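Local coordinates for protein putative polyketide cyclase (Acidithiobacillus ferrooxidans, PDB 3F9S) that is of unconfirmed function but, as a SnoaL-like protein of the NTF2 clan, is probably a polyketide cyclase or a related enzyme, at residues A[10-15]-A[75-80]; A[23-28]-A[62-67]. All blocks are in the same frame, centred on the assembly; numbering follows the deposited sequence. Where two conformers were deposited one is given.

Contact 1 of 2, residues A[10-15]-A[75-80]; sequences EILTQF and QGLFAD
Leu12 and Leu77 each carry CG anti to their own carbonyl carbon (chi1 -84° and -71°), and with CB of each directed at the opposite segment the two isobutyl groups run antiparallel alongside each other. They meet through one methyl each, Leu12 CD1 lying 3.9 Å from Leu77 CD2. The other branch of Leu77 reaches the neighbouring position on the helix: its CD1 is 3.5 Å from Thr13 OG1. That approach is a methyl-to-hydroxyl van der Waals contact; OG1 is hydrogen-bonded to the carbonyl oxygen of Lys9 one turn earlier, and Thr13 chi1, -54°, sets it beside its own backbone N, within range of that acceptor. The backbones stay well apart, with 8.7 Å between Leu12 CA and Leu77 CA, and only 114 Å² is buried. Leu12 continues inward over the sheet to Val84, Tyr116, Phe118 and Leu123, whereas Leu77 also touches Met86. On the same strand Gln75 and Gly76 stand opposite the single residue Thr87 and form a classic beta bulge. Asp80 forms a salt bridge with Lys9 of the second subunit. A helix laid against the curved sheet, here reaching strand 71-80, outermost within the chain, is typical of the NTF2-like alpha+beta fold.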
ATOM      1  N   GLU A  10      11.638  15.632  -4.180  1.00 25.73           N
ATOM      2  CA  GLU A  10      11.357  16.510  -5.315  0.50 26.98           C
ATOM      3  C   GLU A  10      11.413  15.689  -6.606  1.00 25.15           C
ATOM      4  O   GLU A  10      10.575  15.861  -7.483  1.00 24.82           O
ATOM      5  CB  GLU A  10      12.309  17.713  -5.320  0.50 27.39           C
ATOM      6  CG  GLU A  10      11.966  18.729  -4.215  0.50 28.81           C
ATOM      7  CD  GLU A  10      13.113  19.657  -3.819  0.50 31.06           C
ATOM      8  OE1 GLU A  10      14.125  19.169  -3.272  0.50 37.84           O
ATOM      9  OE2 GLU A  10      12.984  20.888  -3.989  0.50 39.33           O
ATOM     10  N   ILE A  11      12.384  14.788  -6.691  1.00 24.48           N
ATOM     11  CA  ILE A  11      12.546  13.909  -7.851  1.00 24.33           C
ATOM     12  C   ILE A  11      11.310  13.039  -8.056  1.00 25.68           C
ATOM     13  O   ILE A  11      10.772  12.999  -9.160  1.00 26.34           O
ATOM     14  CB  ILE A  11      13.809  13.045  -7.724  1.00 25.16           C
ATOM     15  CG1 ILE A  11      15.048  13.910  -7.919  1.00 26.42           C
ATOM     16  CG2 ILE A  11      13.794  11.886  -8.741  1.00 25.90           C
ATOM     17  CD1 ILE A  11      16.271  13.269  -7.379  1.00 29.03           C
ATOM     18  N   LEU A  12      10.845  12.376  -6.998  1.00 25.81           N
ATOM     19  CA  LEU A  12       9.635  11.539  -7.079  1.00 27.15           C
ATOM     20  C   LEU A  12       8.431  12.332  -7.476  1.00 27.07           C
ATOM     21  O   LEU A  12       7.629  11.873  -8.277  1.00 30.12           O
ATOM     22  CB  LEU A  12       9.275  10.856  -5.758  1.00 28.37           C
ATOM     23  CG  LEU A  12       9.936   9.550  -5.380  1.00 32.82           C
ATOM     24  CD1 LEU A  12       9.257   8.968  -4.122  1.00 28.74           C
ATOM     25  CD2 LEU A  12       9.902   8.561  -6.547  1.00 31.40           C
ATOM     26  N   THR A  13       8.314  13.509  -6.882  1.00 26.00           N
ATOM     27  CA  THR A  13       7.231  14.401  -7.196  1.00 26.09           C
ATOM     28  C   THR A  13       7.234  14.744  -8.693  1.00 25.94           C
ATOM     29  O   THR A  13       6.194  14.581  -9.330  1.00 25.97           O
ATOM     30  CB  THR A  13       7.241  15.655  -6.341  1.00 25.73           C
ATOM     31  OG1 THR A  13       7.267  15.290  -4.953  1.00 23.92           O
ATOM     32  CG2 THR A  13       5.989  16.529  -6.628  1.00 27.74           C
ATOM     33  N   GLN A  14       8.386  15.132  -9.244  1.00 26.37           N
ATOM     34  CA  GLN A  14       8.478  15.521 -10.670  0.50 26.20           C
ATOM     35  C   GLN A  14       8.259  14.312 -11.573  1.00 25.72           C
ATOM     36  O   GLN A  14       7.534  14.389 -12.555  1.00 26.31           O
ATOM     37  CB  GLN A  14       9.833  16.163 -11.009  0.50 27.33           C
ATOM     38  CG  GLN A  14       9.796  16.964 -12.319  0.50 26.91           C
ATOM     39  CD  GLN A  14      11.154  17.454 -12.821  0.50 27.65           C
ATOM     40  OE1 GLN A  14      12.193  16.826 -12.595  0.50 32.48           O
ATOM     41  NE2 GLN A  14      11.137  18.557 -13.554  0.50 28.93           N
ATOM     42  N   PHE A  15       8.933  13.214 -11.238  1.00 23.27           N
ATOM     43  CA  PHE A  15       8.808  11.947 -11.944  1.00 24.11           C
ATOM     44  C   PHE A  15       7.356  11.490 -12.039  1.00 24.60           C
ATOM     45  O   PHE A  15       6.876  11.158 -13.114  1.00 26.09           O
ATOM     46  CB  PHE A  15       9.644  10.902 -11.209  1.00 25.45           C
ATOM     47  CG  PHE A  15       9.187   9.483 -11.389  1.00 29.35           C
ATOM     48  CD1 PHE A  15       9.334   8.810 -12.584  1.00 29.40           C
ATOM     49  CD2 PHE A  15       8.616   8.824 -10.310  1.00 33.80           C
ATOM     50  CE1 PHE A  15       8.911   7.473 -12.691  1.00 27.88           C
ATOM     51  CE2 PHE A  15       8.202   7.532 -10.411  1.00 31.24           C
ATOM     52  CZ  PHE A  15       8.341   6.855 -11.590  1.00 27.13           C
ATOM     53  N   GLN A  75       0.187  12.210  -1.565  1.00 23.43           N
ATOM     54  CA  GLN A  75      -0.299  12.554  -0.247  1.00 23.12           C
ATOM     55  C   GLN A  75       0.852  12.726   0.708  1.00 24.60           C
ATOM     56  O   GLN A  75       0.889  13.700   1.442  1.00 29.39           O
ATOM     57  CB  GLN A  75      -1.253  11.489   0.267  1.00 23.77           C
ATOM     58  CG  GLN A  75      -2.457  11.326  -0.629  1.00 22.08           C
ATOM     59  CD  GLN A  75      -3.229  12.598  -0.799  1.00 27.06           C
ATOM     60  OE1 GLN A  75      -3.195  13.227  -1.863  1.00 28.22           O
ATOM     61  NE2 GLN A  75      -3.870  13.027   0.264  1.00 22.73           N
ATOM     62  N   GLY A  76       1.741  11.754   0.770  1.00 25.99           N
ATOM     63  CA  GLY A  76       2.871  11.825   1.668  1.00 25.64           C
ATOM     64  C   GLY A  76       4.101  11.257   1.020  1.00 26.08           C
ATOM     65  O   GLY A  76       4.005  10.411   0.124  1.00 24.44           O
ATOM     66  N   LEU A  77       5.257  11.754   1.454  1.00 25.24           N
ATOM     67  CA  LEU A  77       6.554  11.232   1.006  1.00 25.19           C
ATOM     68  C   LEU A  77       7.313  10.970   2.282  1.00 24.20           C
ATOM     69  O   LEU A  77       7.439  11.871   3.099  1.00 22.99           O
ATOM     70  CB  LEU A  77       7.302  12.228   0.141  1.00 26.59           C
ATOM     71  CG  LEU A  77       6.709  12.426  -1.244  1.00 25.82           C
ATOM     72  CD1 LEU A  77       7.398  13.569  -1.945  1.00 27.63           C
ATOM     73  CD2 LEU A  77       6.798  11.155  -2.080  1.00 26.73           C
ATOM     74  N   PHE A  78       7.766   9.729   2.451  1.00 22.79           N
ATOM     75  CA  PHE A  78       8.419   9.289   3.675  1.00 23.75           C
ATOM     76  C   PHE A  78       9.766   8.718   3.268  1.00 23.86           C
ATOM     77  O   PHE A  78       9.819   7.635   2.713  1.00 24.90           O
ATOM     78  CB  PHE A  78       7.533   8.268   4.377  1.00 24.78           C
ATOM     79  CG  PHE A  78       6.135   8.743   4.546  1.00 24.94           C
ATOM     80  CD1 PHE A  78       5.770   9.499   5.651  1.00 24.57           C
ATOM     81  CD2 PHE A  78       5.173   8.461   3.571  1.00 26.54           C
ATOM     82  CE1 PHE A  78       4.451   9.954   5.792  1.00 23.41           C
ATOM     83  CE2 PHE A  78       3.883   8.931   3.709  1.00 25.39           C
ATOM     84  CZ  PHE A  78       3.522   9.662   4.816  1.00 25.37           C
ATOM     85  N   ALA A  79      10.834   9.478   3.510  1.00 23.52           N
ATOM     86  CA  ALA A  79      12.186   9.142   3.077  1.00 24.03           C
ATOM     87  C   ALA A  79      12.898   8.433   4.212  1.00 25.54           C
ATOM     88  O   ALA A  79      12.875   8.898   5.342  1.00 26.76           O
ATOM     89  CB  ALA A  79      12.989  10.399   2.675  1.00 24.63           C
ATOM     90  N   ASP A  80      13.503   7.290   3.918  1.00 26.39           N
ATOM     91  CA  ASP A  80      14.303   6.596   4.916  1.00 26.55           C
ATOM     92  C   ASP A  80      15.336   5.796   4.166  1.00 27.53           C
ATOM     93  O   ASP A  80      14.984   4.907   3.395  1.00 25.40           O
ATOM     94  CB  ASP A  80      13.441   5.682   5.772  1.00 26.31           C
ATOM     95  CG  ASP A  80      14.210   5.008   6.880  1.00 26.54           C
ATOM     96  OD1 ASP A  80      15.457   5.068   6.918  1.00 32.89           O
ATOM     97  OD2 ASP A  80      13.559   4.453   7.774  1.00 26.67           O
TER

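Contact 2 of 2, residues A[23-28]-A[62-67]; sequences GNIEAS and TLRAAF
The chain turns out of helix 8-21 at Gly23, whose phi is positive (71°) and whose CA lies 6.8 Å from Arg64 CA on helix 53-66. The guanidinium of Arg64 lies against this glycine: NE is 3.3 Å from Gly23 CA, and Gly23 N sits 3.3 Å above the guanidinium plane, displaced toward its rim. Arg64 NH2 and Gly23 N, 3.5 Å apart, are both donors and cannot hydrogen-bond to each other; the backbone lies over the guanidinium face in van der Waals contact. Bends at chi2 (-83°) and chi3 (-57°) fold the arginine side chain onto the glycine; a CB there would collide with NH2. Nearer the backbone of Arg64, its CG meets Ile25 CD1 at 4.3 Å. This is the turn joining helices 8-21 and 28-31 in the NTF2-like fold, and an Asx motif occurs in it, through a long, bent bond of 3.3 Å from Ala27 N to Asn24 OD1, the donor above the carbonyl plane. Were Arg64 shortened to an alanine, Gly23 would probably lose the flat group over it, and the Trp20 carbonyl oxygen the weak bond from NH1. Ile25 O accepts from both Ser28 N and Ser28 OG, the hydroxyl at 2.6 Å and in the carbonyl plane.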
ATOM      1  N   GLY A  23       2.064  11.453 -18.647  1.00 27.15           N
ATOM      2  CA  GLY A  23       2.357  10.506 -19.712  1.00 26.26           C
ATOM      3  C   GLY A  23       3.554  10.850 -20.563  1.00 26.06           C
ATOM      4  O   GLY A  23       3.611  10.442 -21.728  1.00 26.01           O
ATOM      5  N   ASN A  24       4.510  11.582 -19.989  1.00 25.22           N
ATOM      6  CA  ASN A  24       5.737  11.929 -20.666  1.00 27.42           C
ATOM      7  C   ASN A  24       6.609  10.691 -20.447  1.00 27.12           C
ATOM      8  O   ASN A  24       7.502  10.682 -19.611  1.00 27.87           O
ATOM      9  CB  ASN A  24       6.354  13.211 -20.110  1.00 28.54           C
ATOM     10  CG  ASN A  24       7.599  13.644 -20.861  1.00 35.19           C
ATOM     11  OD1 ASN A  24       8.148  12.905 -21.688  1.00 32.83           O
ATOM     12  ND2 ASN A  24       8.073  14.850 -20.545  1.00 35.75           N
ATOM     13  N   ILE A  25       6.358   9.679 -21.272  1.00 26.87           N
ATOM     14  CA  ILE A  25       6.991   8.362 -21.136  1.00 28.80           C
ATOM     15  C   ILE A  25       8.513   8.467 -21.209  1.00 28.14           C
ATOM     16  O   ILE A  25       9.216   7.867 -20.405  1.00 26.35           O
ATOM     17  CB  ILE A  25       6.529   7.349 -22.219  1.00 30.12           C
ATOM     18  CG1 ILE A  25       5.005   7.216 -22.309  1.00 34.83           C
ATOM     19  CG2 ILE A  25       7.117   5.975 -21.935  1.00 32.69           C
ATOM     20  CD1 ILE A  25       4.330   6.868 -21.036  1.00 35.94           C
ATOM     21  N   GLU A  26       8.992   9.255 -22.165  1.00 28.33           N
ATOM     22  CA  GLU A  26      10.427   9.442 -22.395  1.00 28.20           C
ATOM     23  C   GLU A  26      11.152  10.157 -21.254  1.00 27.95           C
ATOM     24  O   GLU A  26      12.356   9.972 -21.100  1.00 28.85           O
ATOM     25  CB  GLU A  26      10.674  10.099 -23.759  1.00 29.23           C
ATOM     26  CG  GLU A  26      10.075   9.297 -24.947  1.00 31.33           C
ATOM     27  CD  GLU A  26      10.518   7.828 -24.963  1.00 37.74           C
ATOM     28  OE1 GLU A  26      11.740   7.608 -24.879  1.00 34.92           O
ATOM     29  OE2 GLU A  26       9.663   6.903 -25.037  1.00 40.60           O
ATOM     30  N   ALA A  27      10.427  10.912 -20.423  1.00 26.10           N
ATOM     31  CA  ALA A  27      11.002  11.511 -19.213  1.00 25.70           C
ATOM     32  C   ALA A  27      11.525  10.450 -18.246  1.00 25.74           C
ATOM     33  O   ALA A  27      12.335  10.774 -17.380  1.00 25.58           O
ATOM     34  CB  ALA A  27      10.010  12.416 -18.505  1.00 26.44           C
ATOM     35  N   SER A  28      11.057   9.203 -18.372  1.00 24.78           N
ATOM     36  CA  SER A  28      11.615   8.060 -17.626  1.00 24.53           C
ATOM     37  C   SER A  28      13.131   7.983 -17.725  1.00 25.63           C
ATOM     38  O   SER A  28      13.782   7.561 -16.789  1.00 25.04           O
ATOM     39  CB  SER A  28      11.045   6.747 -18.146  1.00 26.08           C
ATOM     40  OG  SER A  28       9.631   6.761 -18.052  1.00 25.88           O
ATOM     41  N   THR A  62       1.729   0.706 -21.190  1.00 23.26           N
ATOM     42  CA  THR A  62       0.602  -0.208 -20.965  1.00 24.85           C
ATOM     43  C   THR A  62      -0.328   0.295 -19.880  1.00 27.05           C
ATOM     44  O   THR A  62      -1.534   0.355 -20.080  1.00 28.61           O
ATOM     45  CB  THR A  62       1.098  -1.602 -20.607  1.00 24.22           C
ATOM     46  OG1 THR A  62       1.610  -2.161 -21.802  1.00 26.13           O
ATOM     47  CG2 THR A  62      -0.019  -2.516 -20.134  1.00 28.70           C
ATOM     48  N   LEU A  63       0.252   0.656 -18.747  1.00 27.99           N
ATOM     49  CA  LEU A  63      -0.533   1.155 -17.628  1.00 30.96           C
ATOM     50  C   LEU A  63      -1.193   2.490 -17.954  1.00 31.37           C
ATOM     51  O   LEU A  63      -2.358   2.705 -17.614  1.00 34.40           O
ATOM     52  CB  LEU A  63       0.323   1.253 -16.375  1.00 30.74           C
ATOM     53  CG  LEU A  63       0.633  -0.039 -15.620  1.00 32.99           C
ATOM     54  CD1 LEU A  63       1.119  -1.193 -16.466  1.00 39.67           C
ATOM     55  CD2 LEU A  63       1.655   0.278 -14.526  1.00 34.43           C
ATOM     56  N   ARG A  64      -0.477   3.383 -18.630  1.00 31.90           N
ATOM     57  CA  ARG A  64      -1.053   4.684 -19.003  1.00 32.59           C
ATOM     58  C   ARG A  64      -2.202   4.494 -19.989  1.00 31.11           C
ATOM     59  O   ARG A  64      -3.227   5.137 -19.840  1.00 30.82           O
ATOM     60  CB  ARG A  64      -0.005   5.667 -19.549  1.00 34.35           C
ATOM     61  CG  ARG A  64       0.915   6.296 -18.457  1.00 36.41           C
ATOM     62  CD  ARG A  64       0.275   7.496 -17.761  1.00 39.88           C
ATOM     63  NE  ARG A  64      -0.078   8.509 -18.758  1.00 41.62           N
ATOM     64  CZ  ARG A  64      -0.859   9.570 -18.580  1.00 41.70           C
ATOM     65  NH1 ARG A  64      -1.442   9.825 -17.420  1.00 38.46           N
ATOM     66  NH2 ARG A  64      -1.078  10.396 -19.604  1.00 46.21           N
ATOM     67  N   ALA A  65      -2.046   3.595 -20.962  1.00 28.02           N
ATOM     68  CA  ALA A  65      -3.085   3.329 -21.952  1.00 26.22           C
ATOM     69  C   ALA A  65      -4.429   2.891 -21.369  1.00 25.62           C
ATOM     70  O   ALA A  65      -5.463   3.197 -21.940  1.00 24.60           O
ATOM     71  CB  ALA A  65      -2.609   2.293 -22.968  1.00 25.87           C
ATOM     72  N   ALA A  66      -4.410   2.169 -20.256  1.00 27.32           N
ATOM     73  CA  ALA A  66      -5.637   1.729 -19.577  1.00 27.88           C
ATOM     74  C   ALA A  66      -6.498   2.906 -19.093  1.00 28.51           C
ATOM     75  O   ALA A  66      -7.723   2.871 -19.193  1.00 30.22           O
ATOM     76  CB  ALA A  66      -5.280   0.827 -18.396  1.00 29.63           C
ATOM     77  N   PHE A  67      -5.836   3.931 -18.567  1.00 27.52           N
ATOM     78  CA  PHE A  67      -6.466   5.141 -18.041  1.00 26.20           C
ATOM     79  C   PHE A  67      -5.581   6.299 -18.465  1.00 25.22           C
ATOM     80  O   PHE A  67      -4.776   6.776 -17.658  1.00 24.90           O
ATOM     81  CB  PHE A  67      -6.534   5.029 -16.530  1.00 26.26           C
ATOM     82  CG  PHE A  67      -7.414   3.927 -16.057  1.00 28.55           C
ATOM     83  CD1 PHE A  67      -8.784   4.119 -15.950  1.00 31.97           C
ATOM     84  CD2 PHE A  67      -6.879   2.684 -15.718  1.00 31.69           C
ATOM     85  CE1 PHE A  67      -9.623   3.094 -15.506  1.00 34.94           C
ATOM     86  CE2 PHE A  67      -7.707   1.650 -15.269  1.00 33.32           C
ATOM     87  CZ  PHE A  67      -9.078   1.861 -15.155  1.00 30.52           C
TER

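In the fold
Helix 8-21 connects the two contacts: residues 10-15 near its start take part in contact 1, and residues 23-28 just past its end in contact 2. Their partners are also consecutive, since helix 53-66 leads into strand 71-80, so contact 2 is nested within the loop closed by contact 1. The centres lie 19 Å apart and the nearest atoms about 5 Å, without touching. Trp20 of the same helix lies between the neighbourhoods: its ring meets Phe15 and its side chain touches Leu63. Contact 1 ties the helix to strand 71-80 close to the second subunit, whereas no other chain of the assembly touches the segments of contact 2. With no catalytic residue or ligand identified, neither can be placed relative to an active site.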